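Local coordinates for protein probable endoglucanase (Gluconacetobacter xylinus, PDB 1WZZ) that hydrolyses internal beta-1,4-glucosidic linkages of cellulose and carboxymethyl-cellulose, as a secreted endoglucanase of glycoside hydrolase family 8 with an (alpha/alpha)6 barrel, at residues K29-S34 with Q68-W73; D163-N168 with L215-A220; Y244-H249 with I326-E331. All coordinates share one frame; numbering follows the deposited sequence.

Contact 1 (K29-S34 with Q68-W73). With SO4 (sulfate ion), chain B.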
loop_
_atom_site.group_PDB
_atom_site.type_symbol
_atom_site.label_atom_id
_atom_site.label_comp_id
_atom_site.label_asym_id
_atom_site.label_seq_id
_atom_site.Cartn_x
_atom_site.Cartn_y
_atom_site.Cartn_z
ATOM N N LYS A 29 -18.281 7.125 -6.468
ATOM C CA LYS A 29 -18.509 7.030 -5.045
ATOM C C LYS A 29 -17.631 7.889 -4.165
ATOM O O LYS A 29 -18.106 8.462 -3.181
ATOM C CB LYS A 29 -18.327 5.579 -4.566
ATOM C CG LYS A 29 -19.395 4.588 -5.031
ATOM C CD LYS A 29 -19.128 3.196 -4.485
ATOM C CE LYS A 29 -20.270 2.245 -4.844
ATOM N NZ LYS A 29 -19.963 0.865 -4.409
ATOM N N TYR A 30 -16.354 7.993 -4.526
ATOM C CA TYR A 30 -15.408 8.649 -3.628
ATOM C C TYR A 30 -14.649 9.899 -4.037
ATOM O O TYR A 30 -13.960 10.486 -3.193
ATOM C CB TYR A 30 -14.374 7.588 -3.196
ATOM C CG TYR A 30 -15.004 6.297 -2.713
ATOM C CD1 TYR A 30 -14.822 5.104 -3.404
ATOM C CD2 TYR A 30 -15.804 6.283 -1.572
ATOM C CE1 TYR A 30 -15.429 3.916 -2.969
ATOM C CE2 TYR A 30 -16.409 5.107 -1.135
ATOM C CZ TYR A 30 -16.216 3.938 -1.831
ATOM O OH TYR A 30 -16.784 2.780 -1.341
ATOM N N LEU A 31 -14.744 10.307 -5.295
ATOM C CA LEU A 31 -14.002 11.486 -5.734
ATOM C C LEU A 31 -14.857 12.743 -5.738
ATOM O O LEU A 31 -15.865 12.807 -6.447
ATOM C CB LEU A 31 -13.427 11.247 -7.133
ATOM C CG LEU A 31 -12.661 12.445 -7.706
ATOM C CD1 LEU A 31 -11.553 12.852 -6.732
ATOM C CD2 LEU A 31 -12.085 12.105 -9.067
ATOM N N ARG A 32 -14.474 13.721 -4.923
ATOM C CA ARG A 32 -15.194 15.012 -4.872
ATOM C C ARG A 32 -14.671 15.896 -5.998
ATOM O O ARG A 32 -13.543 15.723 -6.468
ATOM C CB ARG A 32 -14.949 15.711 -3.532
ATOM C CG ARG A 32 -15.573 15.018 -2.337
ATOM C CD ARG A 32 -17.083 14.962 -2.484
ATOM N NE ARG A 32 -17.708 14.352 -1.317
ATOM C CZ ARG A 32 -17.878 14.966 -0.148
ATOM N NH1 ARG A 32 -17.475 16.220 0.013
ATOM N NH2 ARG A 32 -18.433 14.316 0.864
ATOM N N PRO A 33 -15.479 16.871 -6.454
ATOM C CA PRO A 33 -15.047 17.763 -7.535
ATOM C C PRO A 33 -13.772 18.532 -7.180
ATOM O O PRO A 33 -13.019 18.931 -8.067
ATOM C CB PRO A 33 -16.249 18.701 -7.718
ATOM C CG PRO A 33 -17.406 17.872 -7.283
ATOM C CD PRO A 33 -16.875 17.132 -6.066
ATOM N N SER A 34 -13.545 18.728 -5.889
ATOM C CA SER A 34 -12.350 19.427 -5.405
ATOM C C SER A 34 -11.067 18.655 -5.694
ATOM O O SER A 34 -9.980 19.228 -5.686
ATOM C CB SER A 34 -12.439 19.634 -3.895
ATOM O OG SER A 34 -12.471 18.396 -3.209
ATOM N N GLN A 68 -5.471 14.865 -12.763
ATOM C CA GLN A 68 -5.056 16.252 -12.568
ATOM C C GLN A 68 -5.689 16.886 -11.346
ATOM O O GLN A 68 -5.019 17.558 -10.552
ATOM C CB GLN A 68 -5.413 17.057 -13.828
ATOM C CG GLN A 68 -4.529 16.715 -15.005
ATOM C CD GLN A 68 -4.995 17.353 -16.313
ATOM O OE1 GLN A 68 -4.219 17.454 -17.276
ATOM N NE2 GLN A 68 -6.257 17.769 -16.359
ATOM N N SER A 69 -6.989 16.672 -11.191
ATOM C CA SER A 69 -7.722 17.206 -10.069
ATOM C C SER A 69 -7.205 16.647 -8.743
ATOM O O SER A 69 -6.994 17.401 -7.795
ATOM C CB SER A 69 -9.216 16.888 -10.214
ATOM O OG SER A 69 -9.983 17.471 -9.161
HETATM N N MSE A 70 -7.004 15.330 -8.666
HETATM C CA MSE A 70 -6.535 14.735 -7.420
HETATM C C MSE A 70 -5.104 15.108 -7.091
HETATM O O MSE A 70 -4.769 15.278 -5.922
HETATM C CB MSE A 70 -6.664 13.202 -7.454
HETATM C CG MSE A 70 -8.116 12.760 -7.492
HETATM SE SE MSE A 70 -8.248 10.800 -7.466
HETATM C CE MSE A 70 -7.815 10.572 -9.266
ATOM N N TRP A 71 -4.262 15.206 -8.096
ATOM C CA TRP A 71 -2.864 15.565 -7.838
ATOM C C TRP A 71 -2.779 17.026 -7.411
ATOM O O TRP A 71 -2.081 17.381 -6.449
ATOM C CB TRP A 71 -2.038 15.308 -9.089
ATOM C CG TRP A 71 -0.628 15.808 -9.035
ATOM C CD1 TRP A 71 0.035 16.422 -10.047
ATOM C CD2 TRP A 71 0.311 15.728 -7.929
ATOM N NE1 TRP A 71 1.322 16.738 -9.665
ATOM C CE2 TRP A 71 1.519 16.329 -8.374
ATOM C CE3 TRP A 71 0.250 15.219 -6.619
ATOM C CZ2 TRP A 71 2.659 16.439 -7.556
ATOM C CZ3 TRP A 71 1.397 15.333 -5.801
ATOM C CH2 TRP A 71 2.577 15.943 -6.283
HETATM N N MSE A 72 -3.484 17.894 -8.117
HETATM C CA MSE A 72 -3.455 19.287 -7.677
HETATM C C MSE A 72 -3.942 19.387 -6.224
HETATM O O MSE A 72 -3.362 20.127 -5.429
HETATM C CB MSE A 72 -4.312 20.175 -8.594
HETATM C CG MSE A 72 -4.363 21.611 -8.130
HETATM SE SE MSE A 72 -5.263 22.694 -9.452
HETATM C CE MSE A 72 -7.078 22.388 -8.888
ATOM N N TRP A 73 -4.980 18.631 -5.843
ATOM C CA TRP A 73 -5.481 18.691 -4.475
ATOM C C TRP A 73 -4.425 18.159 -3.489
ATOM O O TRP A 73 -4.181 18.762 -2.428
ATOM C CB TRP A 73 -6.777 17.882 -4.307
ATOM C CG TRP A 73 -7.418 18.118 -2.948
ATOM C CD1 TRP A 73 -8.348 19.082 -2.635
ATOM C CD2 TRP A 73 -7.102 17.464 -1.709
ATOM N NE1 TRP A 73 -8.618 19.065 -1.292
ATOM C CE2 TRP A 73 -7.868 18.086 -0.697
ATOM C CE3 TRP A 73 -6.238 16.416 -1.352
ATOM C CZ2 TRP A 73 -7.799 17.700 0.641
ATOM C CZ3 TRP A 73 -6.175 16.034 -0.021
ATOM C CH2 TRP A 73 -6.948 16.673 0.961
HETATM S S SO4 B . -14.795 18.994 -0.515
HETATM O O1 SO4 B . -13.609 18.185 -0.869
HETATM O O2 SO4 B . -15.263 18.634 0.835
HETATM O O3 SO4 B . -15.876 18.724 -1.476
HETATM O O4 SO4 B . -14.412 20.417 -0.570
HETATM O O HOH W 1 -12.048 15.698 -8.971
HETATM O O HOH W 2 -10.351 20.169 -9.304
#

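Contact 2 (D163-N168 with L215-A220)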
loop_
_atom_site.group_PDB
_atom_site.type_symbol
_atom_site.label_atom_id
_atom_site.label_comp_id
_atom_site.label_asym_id
_atom_site.label_seq_id
_atom_site.Cartn_x
_atom_site.Cartn_y
_atom_site.Cartn_z
ATOM N N ASP A 163 15.600 0.746 21.476
ATOM C CA ASP A 163 16.125 -0.568 21.128
ATOM C C ASP A 163 15.714 -1.169 19.783
ATOM O O ASP A 163 16.331 -2.129 19.321
ATOM C CB ASP A 163 15.776 -1.553 22.247
ATOM C CG ASP A 163 16.478 -1.224 23.566
ATOM O OD1 ASP A 163 16.141 -1.861 24.592
ATOM O OD2 ASP A 163 17.368 -0.342 23.579
ATOM N N SER A 164 14.694 -0.618 19.138
ATOM C CA SER A 164 14.280 -1.205 17.870
ATOM C C SER A 164 13.561 -0.215 16.975
ATOM O O SER A 164 13.280 0.911 17.385
ATOM C CB SER A 164 13.353 -2.389 18.141
ATOM O OG SER A 164 12.162 -1.953 18.765
ATOM N N VAL A 165 13.283 -0.642 15.743
ATOM C CA VAL A 165 12.537 0.195 14.814
ATOM C C VAL A 165 11.309 -0.593 14.431
ATOM O O VAL A 165 11.364 -1.821 14.355
ATOM C CB VAL A 165 13.306 0.531 13.504
ATOM C CG1 VAL A 165 14.529 1.396 13.851
ATOM C CG2 VAL A 165 13.707 -0.720 12.744
ATOM N N ILE A 166 10.226 0.128 14.189
ATOM C CA ILE A 166 8.967 -0.480 13.807
ATOM C C ILE A 166 8.773 -0.273 12.305
ATOM O O ILE A 166 8.957 0.844 11.796
ATOM C CB ILE A 166 7.789 0.168 14.541
ATOM C CG1 ILE A 166 7.953 0.019 16.064
ATOM C CG2 ILE A 166 6.472 -0.445 14.049
ATOM C CD1 ILE A 166 8.207 -1.381 16.523
ATOM N N LEU A 167 8.412 -1.350 11.608
ATOM C CA LEU A 167 8.174 -1.289 10.159
ATOM C C LEU A 167 6.762 -1.777 9.867
ATOM O O LEU A 167 6.173 -2.527 10.637
ATOM C CB LEU A 167 9.086 -2.245 9.396
ATOM C CG LEU A 167 10.578 -2.184 9.687
ATOM C CD1 LEU A 167 11.336 -3.166 8.840
ATOM C CD2 LEU A 167 11.027 -0.760 9.417
ATOM N N ASN A 168 6.238 -1.347 8.731
ATOM C CA ASN A 168 4.941 -1.837 8.296
ATOM C C ASN A 168 5.291 -2.442 6.943
ATOM O O ASN A 168 5.557 -1.722 5.991
ATOM C CB ASN A 168 3.937 -0.709 8.156
ATOM C CG ASN A 168 2.547 -1.247 7.924
ATOM O OD1 ASN A 168 2.354 -2.135 7.067
ATOM N ND2 ASN A 168 1.589 -0.760 8.674
ATOM N N LEU A 215 5.849 -4.801 12.353
ATOM C CA LEU A 215 7.029 -5.601 12.659
ATOM C C LEU A 215 8.077 -4.815 13.446
ATOM O O LEU A 215 8.371 -3.690 13.103
ATOM C CB LEU A 215 7.673 -6.050 11.364
ATOM C CG LEU A 215 8.860 -7.011 11.420
ATOM C CD1 LEU A 215 8.356 -8.444 11.844
ATOM C CD2 LEU A 215 9.513 -7.052 10.035
ATOM N N ALA A 216 8.642 -5.420 14.490
ATOM C CA ALA A 216 9.692 -4.743 15.255
ATOM C C ALA A 216 11.011 -5.399 14.872
ATOM O O ALA A 216 11.108 -6.631 14.744
ATOM C CB ALA A 216 9.438 -4.894 16.760
ATOM N N VAL A 217 12.040 -4.581 14.659
ATOM C CA VAL A 217 13.352 -5.086 14.307
ATOM C C VAL A 217 14.301 -4.552 15.384
ATOM O O VAL A 217 14.443 -3.343 15.536
ATOM C CB VAL A 217 13.827 -4.535 12.941
ATOM C CG1 VAL A 217 15.197 -5.146 12.576
ATOM C CG2 VAL A 217 12.763 -4.830 11.860
ATOM N N ASN A 218 14.929 -5.444 16.147
ATOM C CA ASN A 218 15.876 -5.000 17.184
ATOM C C ASN A 218 17.030 -4.298 16.445
ATOM O O ASN A 218 17.608 -4.841 15.504
ATOM C CB ASN A 218 16.370 -6.213 17.996
ATOM C CG ASN A 218 17.312 -5.815 19.138
ATOM O OD1 ASN A 218 18.448 -5.458 18.905
ATOM N ND2 ASN A 218 16.818 -5.859 20.364
ATOM N N ARG A 219 17.358 -3.070 16.849
ATOM C CA ARG A 219 18.400 -2.334 16.134
ATOM C C ARG A 219 19.780 -2.942 16.276
ATOM O O ARG A 219 20.593 -2.894 15.347
ATOM C CB ARG A 219 18.408 -0.867 16.579
ATOM C CG ARG A 219 17.047 -0.217 16.402
ATOM C CD ARG A 219 17.158 1.265 16.129
ATOM N NE ARG A 219 17.720 2.003 17.245
ATOM C CZ ARG A 219 18.101 3.273 17.169
ATOM N NH1 ARG A 219 17.979 3.933 16.027
ATOM N NH2 ARG A 219 18.599 3.886 18.236
ATOM N N ALA A 220 20.028 -3.526 17.440
ATOM C CA ALA A 220 21.302 -4.163 17.707
ATOM C C ALA A 220 21.377 -5.554 17.084
ATOM O O ALA A 220 22.257 -5.825 16.255
ATOM C CB ALA A 220 21.528 -4.259 19.214
HETATM O O HOH W 3 18.524 -2.610 20.403
#

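Contact 3 (Y244-H249 with I326-E331)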
loop_
_atom_site.group_PDB
_atom_site.type_symbol
_atom_site.label_atom_id
_atom_site.label_comp_id
_atom_site.label_asym_id
_atom_site.label_seq_id
_atom_site.Cartn_x
_atom_site.Cartn_y
_atom_site.Cartn_z
ATOM N N TYR A 244 1.471 -6.855 -3.180
ATOM C CA TYR A 244 2.541 -6.046 -3.754
ATOM C C TYR A 244 3.716 -6.890 -4.261
ATOM O O TYR A 244 4.313 -6.597 -5.301
ATOM C CB TYR A 244 3.035 -5.038 -2.718
ATOM C CG TYR A 244 2.139 -3.848 -2.488
ATOM C CD1 TYR A 244 1.902 -3.381 -1.187
ATOM C CD2 TYR A 244 1.567 -3.149 -3.546
ATOM C CE1 TYR A 244 1.105 -2.257 -0.947
ATOM C CE2 TYR A 244 0.765 -1.994 -3.309
ATOM C CZ TYR A 244 0.546 -1.570 -2.014
ATOM O OH TYR A 244 -0.218 -0.462 -1.777
ATOM N N PHE A 245 4.062 -7.947 -3.531
ATOM C CA PHE A 245 5.159 -8.778 -3.969
ATOM C C PHE A 245 4.773 -9.639 -5.179
ATOM O O PHE A 245 5.606 -9.868 -6.052
ATOM C CB PHE A 245 5.703 -9.573 -2.758
ATOM C CG PHE A 245 6.563 -8.723 -1.846
ATOM C CD1 PHE A 245 5.985 -7.812 -0.966
ATOM C CD2 PHE A 245 7.957 -8.765 -1.953
ATOM C CE1 PHE A 245 6.771 -6.941 -0.206
ATOM C CE2 PHE A 245 8.764 -7.895 -1.192
ATOM C CZ PHE A 245 8.169 -6.982 -0.321
ATOM N N TYR A 246 3.514 -10.086 -5.265
ATOM C CA TYR A 246 3.057 -10.820 -6.447
ATOM C C TYR A 246 3.150 -9.888 -7.666
ATOM O O TYR A 246 3.682 -10.248 -8.713
ATOM C CB TYR A 246 1.591 -11.283 -6.256
ATOM C CG TYR A 246 0.704 -11.226 -7.507
ATOM C CD1 TYR A 246 -0.132 -10.122 -7.749
ATOM C CD2 TYR A 246 0.705 -12.267 -8.449
ATOM C CE1 TYR A 246 -0.937 -10.048 -8.891
ATOM C CE2 TYR A 246 -0.108 -12.191 -9.614
ATOM C CZ TYR A 246 -0.918 -11.079 -9.817
ATOM O OH TYR A 246 -1.701 -10.968 -10.952
ATOM N N TRP A 247 2.651 -8.667 -7.489
ATOM C CA TRP A 247 2.606 -7.662 -8.543
ATOM C C TRP A 247 3.981 -7.367 -9.095
ATOM O O TRP A 247 4.157 -7.227 -10.324
ATOM C CB TRP A 247 1.962 -6.422 -7.917
ATOM C CG TRP A 247 1.682 -5.232 -8.738
ATOM C CD1 TRP A 247 2.094 -4.941 -10.025
ATOM C CD2 TRP A 247 0.938 -4.121 -8.293
ATOM N NE1 TRP A 247 1.634 -3.692 -10.391
ATOM C CE2 TRP A 247 0.924 -3.166 -9.344
ATOM C CE3 TRP A 247 0.274 -3.825 -7.092
ATOM C CZ2 TRP A 247 0.274 -1.941 -9.226
ATOM C CZ3 TRP A 247 -0.374 -2.598 -6.978
ATOM C CH2 TRP A 247 -0.368 -1.676 -8.042
ATOM N N ALA A 248 4.957 -7.292 -8.198
ATOM C CA ALA A 248 6.327 -6.975 -8.601
ATOM C C ALA A 248 7.142 -8.179 -9.045
ATOM O O ALA A 248 8.346 -8.044 -9.321
ATOM C CB ALA A 248 7.048 -6.254 -7.448
ATOM N N HIS A 249 6.502 -9.352 -9.106
ATOM C CA HIS A 249 7.177 -10.602 -9.501
ATOM C C HIS A 249 8.293 -10.916 -8.506
ATOM O O HIS A 249 9.366 -11.409 -8.879
ATOM C CB HIS A 249 7.783 -10.487 -10.909
ATOM C CG HIS A 249 6.779 -10.253 -11.992
ATOM N ND1 HIS A 249 5.879 -11.215 -12.398
ATOM C CD2 HIS A 249 6.526 -9.160 -12.750
ATOM C CE1 HIS A 249 5.113 -10.724 -13.357
ATOM N NE2 HIS A 249 5.485 -9.479 -13.590
ATOM N N ILE A 326 -5.529 -3.474 -10.731
ATOM C CA ILE A 326 -4.334 -2.832 -11.314
ATOM C C ILE A 326 -3.187 -3.838 -11.350
ATOM O O ILE A 326 -2.490 -3.972 -12.362
ATOM C CB ILE A 326 -3.868 -1.616 -10.487
ATOM C CG1 ILE A 326 -5.018 -0.636 -10.248
ATOM C CG2 ILE A 326 -2.652 -0.930 -11.204
ATOM C CD1 ILE A 326 -5.655 -0.144 -11.488
ATOM N N ALA A 327 -2.980 -4.548 -10.238
ATOM C CA ALA A 327 -1.909 -5.521 -10.150
ATOM C C ALA A 327 -2.053 -6.574 -11.214
ATOM O O ALA A 327 -1.089 -6.939 -11.863
ATOM C CB ALA A 327 -1.903 -6.196 -8.759
ATOM N N ARG A 328 -3.273 -7.075 -11.377
ATOM C CA ARG A 328 -3.512 -8.103 -12.373
ATOM C C ARG A 328 -3.246 -7.573 -13.769
ATOM O O ARG A 328 -2.602 -8.248 -14.570
ATOM C CB ARG A 328 -4.949 -8.625 -12.259
ATOM C CG ARG A 328 -5.267 -9.769 -13.208
ATOM C CD ARG A 328 -6.741 -10.177 -13.097
ATOM N NE ARG A 328 -7.629 -9.076 -13.493
ATOM C CZ ARG A 328 -8.940 -9.198 -13.687
ATOM N NH1 ARG A 328 -9.667 -8.141 -14.033
ATOM N NH2 ARG A 328 -9.519 -10.386 -13.548
ATOM N N ALA A 329 -3.713 -6.362 -14.058
ATOM C CA ALA A 329 -3.523 -5.778 -15.391
ATOM C C ALA A 329 -2.040 -5.606 -15.701
ATOM O O ALA A 329 -1.602 -5.825 -16.837
ATOM C CB ALA A 329 -4.228 -4.447 -15.484
ATOM N N GLU A 330 -1.255 -5.225 -14.701
ATOM C CA GLU A 330 0.180 -5.038 -14.921
ATOM C C GLU A 330 1.043 -6.293 -14.825
ATOM O O GLU A 330 1.938 -6.495 -15.653
ATOM C CB GLU A 330 0.745 -4.016 -13.929
ATOM C CG GLU A 330 0.217 -2.586 -14.091
ATOM C CD GLU A 330 1.017 -1.575 -13.290
ATOM O OE1 GLU A 330 0.672 -0.370 -13.306
ATOM O OE2 GLU A 330 2.014 -1.981 -12.666
ATOM N N GLU A 331 0.794 -7.118 -13.808
ATOM C CA GLU A 331 1.595 -8.319 -13.579
ATOM C C GLU A 331 1.549 -9.327 -14.707
ATOM O O GLU A 331 2.551 -10.001 -15.004
ATOM C CB GLU A 331 1.163 -9.004 -12.271
ATOM C CG GLU A 331 2.038 -10.188 -11.785
ATOM C CD GLU A 331 1.829 -11.490 -12.575
ATOM O OE1 GLU A 331 0.748 -11.666 -13.175
ATOM O OE2 GLU A 331 2.741 -12.357 -12.568
HETATM O O HOH W 4 4.166 -12.780 -9.404
HETATM O O HOH W 5 -1.997 -13.333 -12.379
HETATM O O HOH W 6 4.713 -7.629 -15.455
#

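Contact 1 (K29-S34 with Q68-W73)
L31 and M70, a selenomethionine, make the apolar half of this contact. L31 is the first residue past the end of helix 18-30, and a chi1 of 178° swings its CG away from the backbone N, so that the side chain reaches out to the helix containing 68-73. There its CD1 methyl settles 3.5 Å from CG of M70, with SE a little farther off, so one branch of the leucine meets the middle of the M70 chain.

Polar contact runs through water, since no direct hydrogen bond joins the two segments. The hydroxyl of S69 takes part in both bridges: one water lies 2.7 Å from S69 OG and donates to the carbonyl oxygen of R32, while a second, also hydrogen-bonded to S69 OG, donates to P33 O at 3.2 Å. Two successive carbonyls of the loop are thus tied to one serine. A little further along, the carbonyl oxygen of S34 comes up obliquely to the indole of W73, 3.5 Å from CD1.

The charged group is a sulfate, probably from the crystallisation liquor. S34 OG donates to its O1 at 2.6 Å, while the R32 guanidinium meets O3 with its edge, NH1 giving only a weak bond of 3.3 Å. The bend of the arginine chain at chi2 (-62°) folds it back along the sulfate, and R36 NE adds a further hydrogen bond to the anion.

In the fold, the loop leaving helix 18-30 packs against helix 64-77 through L31, P33 and S34. M70 also packs on M55 and A58 of helix 48-61, and W73 meets F90 of strand 89-91 edge-to-face.

Contact 2 (D163-N168 with L215-A220)
V165 and V217 face each other as a hydrogen-bonded pair of antiparallel strands, each N-H bonded to the other's carbonyl oxygen at 2.9 Å. L167 and L215 form the next such pair, where L167 N reaches L215 O at 2.8 Å in the carbonyl plane. Between them, I166 and A216 make a non-hydrogen-bonded pair, with CA-H...O contacts from A216 CA to V165 O and from I166 CA to L215 O.

On the face bearing V165, V217 and L167, the two valines lie side by side, CG2 of V165 packing on CB of V217. L167 slants across V217, its CD1 3.7 Å from CG2 of V217. The other V165 methyl, CG1, is 3.5 Å from CD of R219, whose chain runs across the valine at about a right angle. Replacing V165 by an alanine would probably open a gap between V217 and the R219 chain and leave that chain freer to shift. On the reverse face, I166 turns its CD1 over the methyl of A216, 3.7 Å away; chi1 and chi2 near -60° and -52° curl it there.

Farther out, the strand end is closed by R219 N, which donates to D163 O at 2.8 Å. A water also donates to D163 O and to N218 OD1; that same OD1 accepts a hydrogen bond from T221 N. The R219 guanidinium is turned back to the first strand's approach, NH2 bonding weakly to K162 O. A146 of strand 143-146 packs against both valines, and strand 224-226 continues the sheet beyond 215-218.

The amides of V165, L167, L215 and V217 therefore satisfy one another's carbonyls under aliphatic cover, whereas the D163 and R219 end relies on a backbone bond and water.

Contact 3 (Y244-H249 with I326-E331)
The last turn of helix 240-247 comes up against the C-terminal turns of helix 315-331, W247 and E331 bringing their CA atoms to 5.2 Å, and the first helix ends in a Schellman motif at H249, whose positive phi (62°) turns the chain out of the helix.

W247 carries its indole over to helix 315-331, CG anti to the backbone N (chi1 -176°), which lays one ring face over A327: CA of A327 stands 3.7 Å from the centroid of the five-membered ring, almost on its normal. I326 CG2 lies 3.7 Å from CZ2 at the far end of the indole. NE1 donates to E330 OE2 at 2.9 Å; the oxygen is in the indole plane, but the donor stands well above the carboxylate plane. E330 uses its other oxygen, OE1, in a salt bridge to R117, which with the indole bond fixes the carboxylate from two directions.

E331 bends at chi2 (-75°) and places its CG over the Y246 ring, 3.9 Å from the centroid in a CH-pi contact, while the edge of that ring meets A327 CB. A water hydrogen-bonded to Y246 OH donates weakly to E331 OE1. On the other flank H249 comes close, CE1 3.0 Å from E331 OE2, and NE2 is linked by water to E330 O.

This is helix-helix packing of the (alpha/alpha)6 barrel: a tryptophan from one helix covers an alanine of the other, and helices 48-61 and 174-184 close round the indole through L56 and P175.

The contacts come in series along the chain, contact 1 closing before contact 2 opens and contact 2 before contact 3, all within the family 8 range. Contacts 1 and 2 lie on opposite sides of the chain's centre, about 36 Å apart; contact 3 is about 25 Å from contact 1 and about 28 Å from contact 2, all centre to centre, and none touches another. Helix 48-61 links contacts 1 and 3, packing on M70 in one and on W247 and I326 in the other. Contact 1 joins the loop after helix 18-30 to helix 64-77, contact 3 joins two barrel helices, and contact 2 lies in a three-stranded antiparallel sheet that also includes 224-226, around a catalytic centre probably formed by E49 and D106.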